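Local coordinates for protein serpin (Taeniopygia guttata, PDB 5HGC) that binds a cortisol-type steroid and belongs to the serpin family, whose members generally inhibit serine proteases, an activity not established for this one, at residues Q21-V26 with I35-V40; S41-F46 with E63-N68; V173-S178 with T367-K372; E190-F193 with T199-K202; Q266-L271 with I340-F345. All coordinates share one frame; numbering follows the deposited sequence. Where two conformers were deposited one is given.

Contact 1: Q21-V26 with I35-V40; sequences QFFREV and IFYSPV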
# COMPACT_ATOMS: atom_id res chain seq x y z
N GLN A 21 6.65 10.16 -0.86
CA GLN A 21 6.02 11.48 -1.17
C GLN A 21 4.53 11.41 -1.00
O GLN A 21 3.91 12.35 -0.48
CB GLN A 21 6.27 11.99 -2.57
CG GLN A 21 7.72 12.13 -2.91
CD GLN A 21 7.92 12.21 -4.40
OE1 GLN A 21 7.09 12.83 -5.12
NE2 GLN A 21 9.03 11.58 -4.89
N PHE A 22 3.95 10.30 -1.44
CA PHE A 22 2.53 10.15 -1.35
C PHE A 22 2.13 10.28 0.11
O PHE A 22 1.19 11.05 0.42
CB PHE A 22 2.06 8.82 -1.94
CG PHE A 22 0.56 8.71 -2.04
CD1 PHE A 22 -0.19 8.29 -0.95
CD2 PHE A 22 -0.10 8.99 -3.25
CE1 PHE A 22 -1.58 8.20 -1.05
CE2 PHE A 22 -1.48 8.87 -3.36
CZ PHE A 22 -2.24 8.50 -2.26
N PHE A 23 2.84 9.51 0.97
CA PHE A 23 2.66 9.53 2.43
C PHE A 23 2.75 10.94 3.05
O PHE A 23 1.84 11.32 3.82
CB PHE A 23 3.68 8.63 3.14
CG PHE A 23 3.43 8.49 4.62
CD1 PHE A 23 2.24 7.92 5.10
CD2 PHE A 23 4.35 8.95 5.54
CE1 PHE A 23 1.99 7.76 6.46
CE2 PHE A 23 4.09 8.81 6.92
CZ PHE A 23 2.91 8.20 7.38
N ARG A 24 3.81 11.70 2.70
CA ARG A 24 4.00 13.09 3.17
C ARG A 24 2.80 13.95 2.83
O ARG A 24 2.27 14.62 3.72
CB ARG A 24 5.37 13.72 2.78
CG ARG A 24 6.55 12.90 3.36
CD ARG A 24 7.91 13.55 3.32
NE ARG A 24 8.48 13.69 1.98
CZ ARG A 24 9.04 12.71 1.25
NH1 ARG A 24 9.09 11.45 1.70
NH2 ARG A 24 9.54 12.97 0.05
N GLU A 25 2.33 13.85 1.57
CA GLU A 25 1.15 14.57 1.05
C GLU A 25 -0.12 14.27 1.77
O GLU A 25 -0.84 15.18 2.18
CB GLU A 25 0.91 14.30 -0.44
CG GLU A 25 1.80 15.06 -1.42
CD GLU A 25 1.71 16.60 -1.31
OE1 GLU A 25 0.72 17.19 -0.75
OE2 GLU A 25 2.67 17.22 -1.84
N VAL A 26 -0.41 12.99 1.95
CA VAL A 26 -1.68 12.56 2.53
C VAL A 26 -1.81 12.89 4.02
O VAL A 26 -2.90 13.18 4.50
CB VAL A 26 -2.00 11.08 2.17
CG1 VAL A 26 -1.07 10.10 2.88
CG2 VAL A 26 -3.47 10.75 2.40
N ILE A 35 -4.10 6.61 8.43
CA ILE A 35 -3.79 6.50 7.02
C ILE A 35 -3.45 5.07 6.72
O ILE A 35 -2.62 4.51 7.42
CB ILE A 35 -2.62 7.39 6.64
CG1 ILE A 35 -2.93 8.85 7.04
CG2 ILE A 35 -2.25 7.23 5.15
CD1 ILE A 35 -4.00 9.53 6.21
N PHE A 36 -4.07 4.48 5.70
CA PHE A 36 -3.72 3.12 5.24
C PHE A 36 -3.90 2.91 3.75
O PHE A 36 -5.02 2.95 3.26
CB PHE A 36 -4.48 2.04 5.99
CG PHE A 36 -3.87 0.69 5.84
CD1 PHE A 36 -2.72 0.35 6.57
CD2 PHE A 36 -4.39 -0.24 4.94
CE1 PHE A 36 -2.11 -0.88 6.43
CE2 PHE A 36 -3.77 -1.47 4.78
CZ PHE A 36 -2.63 -1.79 5.51
N TYR A 37 -2.81 2.65 3.05
CA TYR A 37 -2.85 2.45 1.61
C TYR A 37 -1.74 1.51 1.15
O TYR A 37 -0.92 1.05 1.96
CB TYR A 37 -2.82 3.80 0.85
CG TYR A 37 -1.51 4.54 0.97
CD1 TYR A 37 -1.26 5.39 2.08
CD2 TYR A 37 -0.53 4.42 -0.01
CE1 TYR A 37 -0.05 6.06 2.21
CE2 TYR A 37 0.68 5.07 0.11
CZ TYR A 37 0.91 5.88 1.22
OH TYR A 37 2.12 6.57 1.33
N SER A 38 -1.81 1.11 -0.14
CA SER A 38 -0.79 0.27 -0.78
C SER A 38 -0.01 1.04 -1.85
O SER A 38 -0.49 1.22 -2.94
CB SER A 38 -1.35 -1.05 -1.30
OG SER A 38 -0.31 -1.78 -1.96
N PRO A 39 1.20 1.53 -1.52
CA PRO A 39 1.99 2.23 -2.55
C PRO A 39 2.11 1.38 -3.84
O PRO A 39 1.85 1.87 -4.94
CB PRO A 39 3.39 2.36 -1.92
CG PRO A 39 3.22 2.10 -0.47
CD PRO A 39 1.93 1.35 -0.24
N VAL A 40 2.49 0.12 -3.70
CA VAL A 40 2.78 -0.68 -4.86
C VAL A 40 1.56 -0.79 -5.77
O VAL A 40 1.71 -0.72 -6.98
CB VAL A 40 3.34 -2.06 -4.51
CG1 VAL A 40 2.34 -2.95 -3.70
CG2 VAL A 40 3.96 -2.68 -5.77
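Phe22 and Tyr37 form the central pair of this contact. Their rings make an edge-to-face pair, with centroids 4.7 Å apart and planes at 50°. The edge of Phe22 does the touching: its CD1 sits over one face of Tyr37, 3.4 Å from Tyr37 CZ. With its CG anti to the backbone N (chi1 -172°), Phe22 runs past the tyrosine in the opposite direction.

Phe23 meets the far end of the same tyrosine. Its CB is 3.2 Å from Tyr37 OH, and the two side chains cross at about a right angle. The hydroxyl also lies near Phe23 N, but the angle is too poor for a hydrogen bond. Its partner is the carbonyl O of Ala19, one turn earlier on the same helix.

Val26 and Ile35 meet tip to tip, with Val26 CG1 3.8 Å from Ile35 CG2. This is serpin core packing: helix 12-29 lies against strand 35-37, which pairs with strand 366-373. The helix and strand axes come within 10.3 Å and run roughly antiparallel.

The second shell fixes both partners. Ile35 and Tyr37 are held by backbone hydrogen bonds to Lys372 and Ile370. On the helix side, Phe22 also packs on Leu288 and Thr287 of helix 285-290. Further along, Ser38 is the N-cap of helix 39-52, and its OG is hydrogen-bonded to Leu368 O.

Contact 2: S41-F46 with E63-N68; sequences SISTAF and EGLAFN. Unlike the reference sequence in segment 41-46: Thr44 (reference Ala).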
# COMPACT_ATOMS: atom_id res chain seq x y z
N SER A 41 0.37 -0.91 -5.16
CA SER A 41 -0.87 -0.97 -5.84
C SER A 41 -1.18 0.36 -6.58
O SER A 41 -1.55 0.32 -7.75
CB SER A 41 -1.97 -1.36 -4.87
OG SER A 41 -3.22 -0.96 -5.37
N ILE A 42 -0.95 1.51 -5.94
CA ILE A 42 -1.16 2.79 -6.63
C ILE A 42 -0.18 2.90 -7.76
O ILE A 42 -0.56 3.19 -8.88
CB ILE A 42 -1.11 4.03 -5.72
CG1 ILE A 42 -2.26 3.94 -4.72
CG2 ILE A 42 -1.12 5.34 -6.53
CD1 ILE A 42 -2.09 4.91 -3.57
N SER A 43 1.08 2.61 -7.48
CA SER A 43 2.08 2.82 -8.51
C SER A 43 1.72 1.98 -9.71
O SER A 43 1.85 2.43 -10.83
CB SER A 43 3.46 2.42 -8.07
OG SER A 43 3.99 3.41 -7.27
N THR A 44 1.27 0.76 -9.45
CA THR A 44 0.99 -0.20 -10.50
C THR A 44 -0.24 0.23 -11.32
O THR A 44 -0.16 0.14 -12.53
CB THR A 44 0.83 -1.59 -9.89
OG1 THR A 44 2.06 -1.94 -9.23
CG2 THR A 44 0.58 -2.60 -10.93
N ALA A 45 -1.32 0.73 -10.67
CA ALA A 45 -2.54 1.13 -11.37
C ALA A 45 -2.20 2.26 -12.35
O ALA A 45 -2.57 2.18 -13.53
CB ALA A 45 -3.64 1.57 -10.42
N PHE A 46 -1.39 3.24 -11.91
CA PHE A 46 -0.99 4.35 -12.78
C PHE A 46 -0.03 4.06 -13.89
O PHE A 46 -0.15 4.65 -14.96
CB PHE A 46 -0.59 5.59 -11.97
CG PHE A 46 -1.77 6.40 -11.60
CD1 PHE A 46 -2.53 6.06 -10.49
CD2 PHE A 46 -2.22 7.39 -12.45
CE1 PHE A 46 -3.72 6.73 -10.23
CE2 PHE A 46 -3.39 8.08 -12.20
CZ PHE A 46 -4.15 7.76 -11.09
N GLU A 63 6.64 10.43 -14.44
CA GLU A 63 7.50 11.25 -13.63
C GLU A 63 6.92 11.41 -12.24
O GLU A 63 7.64 11.44 -11.26
CB GLU A 63 7.78 12.58 -14.31
CG GLU A 63 8.90 12.43 -15.33
CD GLU A 63 9.11 13.66 -16.18
OE1 GLU A 63 8.33 14.64 -16.04
OE2 GLU A 63 10.06 13.65 -17.00
N GLY A 64 5.61 11.47 -12.17
CA GLY A 64 4.95 11.68 -10.90
C GLY A 64 5.09 10.41 -10.09
O GLY A 64 5.09 10.44 -8.86
N LEU A 65 5.22 9.29 -10.81
CA LEU A 65 5.57 8.03 -10.18
C LEU A 65 7.05 7.94 -9.74
O LEU A 65 7.47 6.85 -9.30
CB LEU A 65 5.17 6.87 -11.12
CG LEU A 65 3.65 6.60 -11.25
CD1 LEU A 65 3.45 5.45 -12.26
CD2 LEU A 65 2.89 6.40 -9.94
N ALA A 66 7.81 9.06 -9.86
CA ALA A 66 9.25 9.22 -9.51
C ALA A 66 10.23 8.45 -10.40
O ALA A 66 11.28 8.00 -9.94
CB ALA A 66 9.50 8.90 -8.04
N PHE A 67 9.86 8.24 -11.66
CA PHE A 67 10.82 7.77 -12.65
C PHE A 67 11.41 8.95 -13.45
O PHE A 67 10.68 9.91 -13.81
CB PHE A 67 10.16 6.80 -13.62
CG PHE A 67 9.70 5.55 -12.98
CD1 PHE A 67 10.61 4.52 -12.71
CD2 PHE A 67 8.34 5.38 -12.62
CE1 PHE A 67 10.17 3.36 -12.11
CE2 PHE A 67 7.92 4.20 -11.98
CZ PHE A 67 8.86 3.20 -11.73
N ASN A 68 12.70 8.87 -13.75
CA ASN A 68 13.35 9.89 -14.56
C ASN A 68 13.62 9.29 -15.93
O ASN A 68 14.51 8.43 -16.13
CB ASN A 68 14.61 10.41 -13.86
CG ASN A 68 15.43 11.39 -14.70
OD1 ASN A 68 15.13 11.66 -15.88
ND2 ASN A 68 16.49 11.91 -14.09
O HOH W 1 6.19 4.44 -8.37
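Leu65 points its forked end at one side of helix 39-52, where Ser43 and Phe46 receive it. Its CG lies beside the backbone N (chi1 -71°), and this carries both methyls toward the helix. CD1 approaches the backbone carbonyl of Ser43, 3.7 Å from Ser43 O. CD2 rests 3.9 Å from Ser43 CA. Both methyls also reach Phe46 at its CB, with Leu65 CD1 4.1 Å from Phe46 CB. The leucine therefore meets the root of Phe46 and not its ring. That ring turns away and packs on Phe297 and Val317.

Leu65 is the first residue past helix 55-64 to leave helical geometry. A Schellman motif ends the helix here. Ala66, with positive phi, is its C-prime residue, and Ala66 N bonds to Glu63 O at 2.8 Å. This turn leaves Leu65 directed at helix 39-52.

No direct hydrogen bond crosses between the segments. A water does the polar bridging instead. Ser43 OG donates to the water, 2.7 Å from its oxygen. The water in turn donates to Leu65 O, 2.9 Å away from the water oxygen. This gives the buried serine hydroxyl an acceptor and gives the carbonyl at the helix end a donor. Around this small junction, Phe18 of helix 12-29 and Phe81 of helix 74-89 pack against Ser43. The carbonyl of Ala66 accepts a hydrogen bond from Asn14 ND2 of helix 12-29.

Contact 3: V173-S178 with T367-K372; sequences VYFKGS and TLFIGK. Unlike the reference sequence in segment 173-178: Ser178 (reference Asn).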
# COMPACT_ATOMS: atom_id res chain seq x y z
N VAL A 173 -6.73 -4.06 -2.65
CA VAL A 173 -5.80 -5.11 -2.15
C VAL A 173 -6.13 -5.36 -0.70
O VAL A 173 -6.30 -4.42 0.06
CB VAL A 173 -4.31 -4.74 -2.35
CG1 VAL A 173 -4.02 -3.37 -1.76
CG2 VAL A 173 -3.42 -5.83 -1.82
N TYR A 174 -6.28 -6.64 -0.38
CA TYR A 174 -6.45 -7.13 0.99
C TYR A 174 -5.20 -7.99 1.32
O TYR A 174 -4.71 -8.75 0.46
CB TYR A 174 -7.73 -7.97 1.17
CG TYR A 174 -7.75 -8.78 2.47
CD1 TYR A 174 -8.24 -8.22 3.68
CD2 TYR A 174 -7.24 -10.11 2.51
CE1 TYR A 174 -8.28 -8.98 4.87
CE2 TYR A 174 -7.24 -10.85 3.71
CZ TYR A 174 -7.75 -10.28 4.87
OH TYR A 174 -7.76 -11.01 6.01
N PHE A 175 -4.73 -7.90 2.58
CA PHE A 175 -3.64 -8.75 3.02
C PHE A 175 -3.86 -9.15 4.47
O PHE A 175 -4.38 -8.37 5.29
CB PHE A 175 -2.29 -8.03 2.80
CG PHE A 175 -1.06 -8.84 3.19
CD1 PHE A 175 -0.60 -9.92 2.39
CD2 PHE A 175 -0.35 -8.55 4.36
CE1 PHE A 175 0.53 -10.68 2.75
CE2 PHE A 175 0.78 -9.30 4.73
CZ PHE A 175 1.23 -10.38 3.92
N LYS A 176 -3.47 -10.38 4.78
CA LYS A 176 -3.26 -10.85 6.16
C LYS A 176 -2.02 -11.72 6.14
O LYS A 176 -1.90 -12.72 5.37
CB LYS A 176 -4.46 -11.62 6.67
CG LYS A 176 -4.25 -12.30 8.02
CD LYS A 176 -5.59 -12.55 8.72
CE LYS A 176 -5.39 -13.22 10.05
NZ LYS A 176 -6.58 -13.90 10.60
N GLY A 177 -1.04 -11.33 6.94
CA GLY A 177 0.16 -12.10 6.89
C GLY A 177 0.10 -13.23 7.88
O GLY A 177 -0.60 -13.15 8.90
N SER A 178 0.85 -14.28 7.61
CA SER A 178 1.17 -15.20 8.67
C SER A 178 2.54 -14.86 9.34
O SER A 178 3.58 -14.76 8.65
CB SER A 178 1.15 -16.63 8.14
OG SER A 178 1.27 -17.53 9.21
N THR A 367 7.56 -1.54 -1.17
CA THR A 367 6.62 -1.21 -0.13
C THR A 367 5.22 -1.65 -0.52
O THR A 367 4.65 -1.14 -1.50
CB THR A 367 6.64 0.29 0.17
OG1 THR A 367 8.02 0.74 0.16
CG2 THR A 367 5.97 0.58 1.51
N LEU A 368 4.71 -2.59 0.26
CA LEU A 368 3.37 -3.11 0.07
C LEU A 368 2.33 -2.29 0.79
O LEU A 368 1.24 -2.07 0.25
CB LEU A 368 3.26 -4.58 0.50
CG LEU A 368 4.40 -5.46 -0.00
CD1 LEU A 368 4.16 -6.89 0.45
CD2 LEU A 368 4.61 -5.36 -1.53
N PHE A 369 2.60 -1.86 2.03
CA PHE A 369 1.57 -1.09 2.75
C PHE A 369 2.19 -0.01 3.61
O PHE A 369 3.27 -0.21 4.19
CB PHE A 369 0.73 -2.00 3.64
CG PHE A 369 -0.12 -2.99 2.89
CD1 PHE A 369 -1.36 -2.62 2.38
CD2 PHE A 369 0.31 -4.31 2.72
CE1 PHE A 369 -2.15 -3.54 1.69
CE2 PHE A 369 -0.49 -5.24 2.02
CZ PHE A 369 -1.73 -4.86 1.51
N ILE A 370 1.51 1.13 3.71
CA ILE A 370 1.91 2.18 4.62
C ILE A 370 0.71 2.52 5.51
O ILE A 370 -0.37 2.93 5.03
CB ILE A 370 2.49 3.40 3.86
CG1 ILE A 370 3.82 3.02 3.19
CG2 ILE A 370 2.70 4.58 4.81
CD1 ILE A 370 4.46 4.11 2.36
N GLY A 371 0.88 2.31 6.82
CA GLY A 371 -0.19 2.52 7.77
C GLY A 371 0.30 3.53 8.77
O GLY A 371 1.46 3.51 9.19
N LYS A 372 -0.57 4.45 9.15
CA LYS A 372 -0.35 5.29 10.28
C LYS A 372 -1.58 4.95 11.08
O LYS A 372 -2.69 5.22 10.64
CB LYS A 372 -0.32 6.78 9.85
CG LYS A 372 -0.34 7.67 11.05
CD LYS A 372 -0.37 9.10 10.69
CE LYS A 372 -0.69 9.91 11.95
NZ LYS A 372 -0.58 11.36 11.62
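The ring of Phe369 reaches across to strand 167-176 and is met there by Val173 and Phe175. Phe369 has its CG beside the backbone N and anti to the carbonyl carbon (chi1 -66°), and the outer end of the ring does the touching. CE2 of Phe369 lies 3.4 Å from Phe175 CB. CZ of Phe369 is almost as close, 3.5 Å from the same Phe175 CB.

Phe175 takes a different conformation. It turns its CB toward Phe369; with CG opposite the backbone N (chi1 -178°), the far end of the ring leads off. The two rings are inclined at 31°, with centroids 5.9 Å apart. Val173 and Phe369 approach each other from opposite directions, and the valine uses both methyls. Its CG2 is 3.9 Å from Phe369 CZ, and its CG1 is 3.9 Å from Phe369 CE1.

These residues join two beta layers of the serpin core. Strand 167-176 runs parallel to strand 316-325 and is hydrogen-bonded to it directly, with no strand between them. That pairing is consistent with a reactive-centre loop that has not been inserted there. On the other side, strand 366-373 has a classic beta bulge, where Leu368 and Phe369 both face Ile359 of strand 355-361.

Second-shell groups complete the surroundings of the aromatic pair. Phe36 lies with its ring nearly parallel to that of Phe369, and Ala321 also touches Phe369. Phe175 has Tyr229 as an edge-to-face partner.

Contact 4: E190-F193 with T199-K202; sequences EREF and TTVK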
# COMPACT_ATOMS: atom_id res chain seq x y z
N GLU A 190 -7.24 -7.37 26.66
CA GLU A 190 -7.59 -6.00 26.29
C GLU A 190 -6.84 -5.06 27.20
O GLU A 190 -6.81 -5.26 28.41
CB GLU A 190 -9.12 -5.72 26.24
CG GLU A 190 -9.91 -5.72 27.55
CD GLU A 190 -11.15 -4.82 27.50
OE1 GLU A 190 -11.57 -4.33 28.57
OE2 GLU A 190 -11.70 -4.60 26.40
N ARG A 191 -6.17 -4.09 26.58
CA ARG A 191 -5.35 -3.10 27.24
C ARG A 191 -5.64 -1.76 26.62
O ARG A 191 -6.32 -1.67 25.60
CB ARG A 191 -3.86 -3.43 27.08
CG ARG A 191 -3.34 -4.53 28.00
CD ARG A 191 -1.88 -4.85 27.73
NE ARG A 191 -0.97 -3.83 28.26
CZ ARG A 191 -0.32 -3.92 29.41
NH1 ARG A 191 0.50 -2.95 29.79
NH2 ARG A 191 -0.48 -4.99 30.17
N GLU A 192 -5.09 -0.72 27.22
CA GLU A 192 -5.41 0.60 26.85
C GLU A 192 -4.50 1.10 25.76
O GLU A 192 -3.30 0.84 25.80
CB GLU A 192 -5.31 1.50 28.06
CG GLU A 192 -6.58 1.49 28.90
CD GLU A 192 -6.54 2.46 30.07
OE1 GLU A 192 -5.45 3.04 30.37
OE2 GLU A 192 -7.61 2.62 30.69
N PHE A 193 -5.09 1.83 24.81
CA PHE A 193 -4.38 2.46 23.72
C PHE A 193 -4.68 3.93 23.80
O PHE A 193 -5.85 4.33 23.87
CB PHE A 193 -4.82 1.86 22.35
CG PHE A 193 -3.98 2.32 21.20
CD1 PHE A 193 -4.15 3.60 20.64
CD2 PHE A 193 -2.97 1.49 20.68
CE1 PHE A 193 -3.33 4.06 19.62
CE2 PHE A 193 -2.14 1.96 19.66
CZ PHE A 193 -2.33 3.24 19.12
N THR A 199 -8.50 11.19 24.24
CA THR A 199 -9.09 9.85 23.90
C THR A 199 -8.23 8.62 24.16
O THR A 199 -7.04 8.60 23.87
CB THR A 199 -9.54 9.76 22.42
OG1 THR A 199 -9.44 11.04 21.81
CG2 THR A 199 -10.99 9.19 22.30
N THR A 200 -8.90 7.57 24.64
CA THR A 200 -8.29 6.34 25.14
C THR A 200 -9.21 5.19 24.84
O THR A 200 -10.38 5.25 25.17
CB THR A 200 -8.06 6.42 26.68
OG1 THR A 200 -7.01 7.38 26.93
CG2 THR A 200 -7.71 5.00 27.32
N VAL A 201 -8.69 4.14 24.21
CA VAL A 201 -9.58 3.05 23.77
C VAL A 201 -9.07 1.70 24.28
O VAL A 201 -7.90 1.58 24.63
CB VAL A 201 -9.79 3.01 22.22
CG1 VAL A 201 -10.38 4.32 21.67
CG2 VAL A 201 -8.49 2.68 21.52
N LYS A 202 -9.93 0.71 24.32
CA LYS A 202 -9.45 -0.60 24.63
C LYS A 202 -9.28 -1.42 23.35
O LYS A 202 -10.10 -1.34 22.45
CB LYS A 202 -10.23 -1.25 25.79
CG LYS A 202 -9.61 -0.80 27.13
CD LYS A 202 -10.39 -1.21 28.37
CE LYS A 202 -11.39 -0.12 28.76
NZ LYS A 202 -12.71 -0.71 29.13
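Phe193 and Val201 are paired by two backbone hydrogen bonds across an antiparallel hairpin. Phe193 N donates to Val201 O at 2.8 Å. Val201 N donates back to Phe193 O at 2.9 Å; this bond is nearly straight (169° at the hydrogen). The pair is therefore of the hydrogen-bonded type. Its neighbour, Glu192 with Lys202, is a non-hydrogen-bonded pair. Weaker CA-H...O contacts add to the ladder, such as Lys202 CA to Arg191 O at 3.4 Å.

Apolar contacts are few. Phe193 CB meets Val201 CG2 at 3.9 Å, on the face these two residues share. The phenyl ring itself leads away from Val201.

The other face is polar and exposed. Glu192 and Lys202 lie side by side and point the same way, with Glu192 CG 4.2 Å from Lys202 CG. Glu192 also passes Thr200, whose CG2 lies 3.9 Å from Glu192 CD. The lysine chain bends at its third and fourth torsions. A long and doubtful salt bridge, 3.8 Å between Lys202 NZ and Glu190 OE1, links the lysine to Glu190, which is modelled in two conformers.

The hairpin of strands 189-194 and 200-209 forms part of serpin sheet C. It lies at the surface, and strand 200-209 pairs in turn with strand 265-283. Phe193 also packs on Val203 and on Pro376 near the C-terminus, while Val201 touches Asn375 and Thr377.

Contact 5: Q266-L271 with I340-F345; sequences QRFMNL and IMPISF. Unlike the reference sequence in segment 340-345: Ile343 (reference Val).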
# COMPACT_ATOMS: atom_id res chain seq x y z
N GLN A 266 18.91 -8.11 16.49
CA GLN A 266 18.03 -8.94 17.33
C GLN A 266 18.26 -8.61 18.81
O GLN A 266 19.40 -8.59 19.24
CB GLN A 266 18.28 -10.42 17.07
CG GLN A 266 17.99 -10.85 15.64
CD GLN A 266 16.94 -11.92 15.53
OE1 GLN A 266 17.28 -13.10 15.58
NE2 GLN A 266 15.66 -11.53 15.35
N ARG A 267 17.17 -8.29 19.52
CA ARG A 267 17.17 -7.96 20.93
C ARG A 267 16.06 -8.78 21.59
O ARG A 267 14.92 -8.82 21.12
CB ARG A 267 16.86 -6.48 21.07
CG ARG A 267 17.28 -5.82 22.38
CD ARG A 267 16.82 -4.38 22.37
NE ARG A 267 17.26 -3.60 23.54
CZ ARG A 267 16.54 -2.62 24.12
NH1 ARG A 267 15.31 -2.28 23.70
NH2 ARG A 267 17.05 -1.99 25.17
N PHE A 268 16.38 -9.48 22.67
CA PHE A 268 15.35 -10.17 23.43
C PHE A 268 14.49 -9.15 24.23
O PHE A 268 15.02 -8.19 24.84
CB PHE A 268 15.99 -11.18 24.33
CG PHE A 268 15.03 -12.07 25.03
CD1 PHE A 268 14.63 -13.29 24.44
CD2 PHE A 268 14.52 -11.72 26.28
CE1 PHE A 268 13.74 -14.15 25.10
CE2 PHE A 268 13.63 -12.54 26.94
CZ PHE A 268 13.22 -13.76 26.36
N MET A 269 13.17 -9.32 24.17
CA MET A 269 12.22 -8.32 24.68
C MET A 269 10.82 -8.84 24.91
O MET A 269 10.43 -9.91 24.37
CB MET A 269 12.13 -7.10 23.76
CG MET A 269 11.54 -7.39 22.39
SD MET A 269 11.44 -5.97 21.28
CE MET A 269 13.13 -5.90 20.70
N ASN A 270 10.07 -8.05 25.65
CA ASN A 270 8.66 -8.23 25.79
C ASN A 270 8.00 -7.30 24.81
O ASN A 270 8.30 -6.07 24.82
CB ASN A 270 8.26 -7.86 27.19
CG ASN A 270 8.84 -8.83 28.18
OD1 ASN A 270 8.61 -10.03 28.08
ND2 ASN A 270 9.70 -8.33 29.06
N LEU A 271 7.18 -7.90 23.94
CA LEU A 271 6.56 -7.17 22.82
C LEU A 271 5.06 -7.23 22.99
O LEU A 271 4.48 -8.33 23.14
CB LEU A 271 7.00 -7.68 21.45
CG LEU A 271 6.52 -6.84 20.25
CD1 LEU A 271 6.98 -5.38 20.23
CD2 LEU A 271 6.93 -7.56 18.95
N ILE A 340 18.60 -18.31 23.26
CA ILE A 340 19.40 -17.35 24.00
C ILE A 340 19.13 -17.46 25.51
O ILE A 340 17.99 -17.80 25.93
CB ILE A 340 19.16 -15.92 23.49
CG1 ILE A 340 20.36 -15.03 23.81
CG2 ILE A 340 17.83 -15.33 24.00
CD1 ILE A 340 20.24 -13.63 23.23
N MET A 341 20.18 -17.21 26.30
CA MET A 341 20.08 -16.98 27.76
C MET A 341 20.00 -15.46 28.02
O MET A 341 21.02 -14.77 28.05
CB MET A 341 21.22 -17.66 28.51
CG MET A 341 21.12 -19.19 28.37
SD MET A 341 22.55 -20.05 29.09
CE MET A 341 23.62 -20.32 27.68
N PRO A 342 18.77 -14.92 28.17
CA PRO A 342 18.56 -13.46 28.18
C PRO A 342 18.92 -12.83 29.53
O PRO A 342 19.05 -13.56 30.53
CB PRO A 342 17.04 -13.35 27.96
CG PRO A 342 16.48 -14.57 28.64
CD PRO A 342 17.53 -15.66 28.49
N ILE A 343 19.11 -11.51 29.53
CA ILE A 343 19.35 -10.72 30.75
C ILE A 343 18.12 -10.76 31.66
O ILE A 343 16.97 -10.91 31.19
CB ILE A 343 19.82 -9.25 30.47
CG1 ILE A 343 18.66 -8.29 30.15
CG2 ILE A 343 20.84 -9.15 29.34
CD1 ILE A 343 17.91 -8.56 28.86
N SER A 344 18.36 -10.64 32.96
CA SER A 344 17.34 -10.78 34.01
C SER A 344 16.09 -9.87 33.85
O SER A 344 14.99 -10.29 34.17
CB SER A 344 18.00 -10.52 35.34
OG SER A 344 18.97 -11.51 35.57
N PHE A 345 16.27 -8.64 33.35
CA PHE A 345 15.14 -7.70 33.21
C PHE A 345 15.06 -7.19 31.77
O PHE A 345 15.48 -6.06 31.47
CB PHE A 345 15.26 -6.56 34.26
CG PHE A 345 15.06 -7.05 35.66
CD1 PHE A 345 13.77 -7.31 36.14
CD2 PHE A 345 16.18 -7.33 36.48
CE1 PHE A 345 13.58 -7.79 37.43
CE2 PHE A 345 15.99 -7.80 37.78
CZ PHE A 345 14.69 -8.04 38.26
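Pro342 lies over one face of the Phe268 ring, and this is the tight part of the contact. Its CB makes a CH-pi interaction, 3.7 Å from the ring centroid and 22° off the ring normal. The nearest pair is Pro342 CB with Phe268 CD2, at 3.4 Å, so the proline is shifted toward that rim of the ring. Pro342 CG follows behind, 3.9 Å from Phe268 CE2. The chi1 of Phe268 is near trans (-172°), and the ring extends from the strand toward the passing chain.

Ile340 adds a smaller touch. Its CG2 methyl reaches Phe268 CD1 at 3.8 Å.

Phe268 belongs to strand 265-283. The segment 340-345 has no regular secondary structure and lies between strands 316-325 and 348-350. In serpins this is the place of the reactive-centre loop, so the contact probably shows part of that loop leaning on the strand beside it. Residues 331-335, earlier in the same connection, are not modelled.

The rest of segment 340-345 is looser and exposed. No hydrogen bond joins the two segments. Met341 turns away from the strand, and Ile340 to Phe345 all touch a neighbouring molecule in the crystal, which may influence their course. On the strand side the hold is firmer: Phe268 also packs on Met209 and Pro346, and Asn270 is hydrogen-bonded through its backbone to Pro347 and Ile349.

How the contacts relate
Contacts 1, 2 and 3 are buried; contacts 4 and 5 lie at the surface. Contacts 1 and 2 share helix 39-52 and touch where Phe22 and Tyr37 pack on Ile42. Contacts 1 and 3 meet through paired strands 35-37 and 366-373. Contact 2 touches contact 3 more lightly, where Ser41 meets Val173. Aromatic and aliphatic packing dominates contacts 1 and 3, while contact 2 adds a bridging water. Contact 4 instead relies on backbone hydrogen bonds within a hairpin and carries charges outside. Contact 5 rests on one ring and a proline. Contacts 4 and 5 use neighbouring strands 200-209 and 265-283, but their nearest atoms are about 9 Å apart.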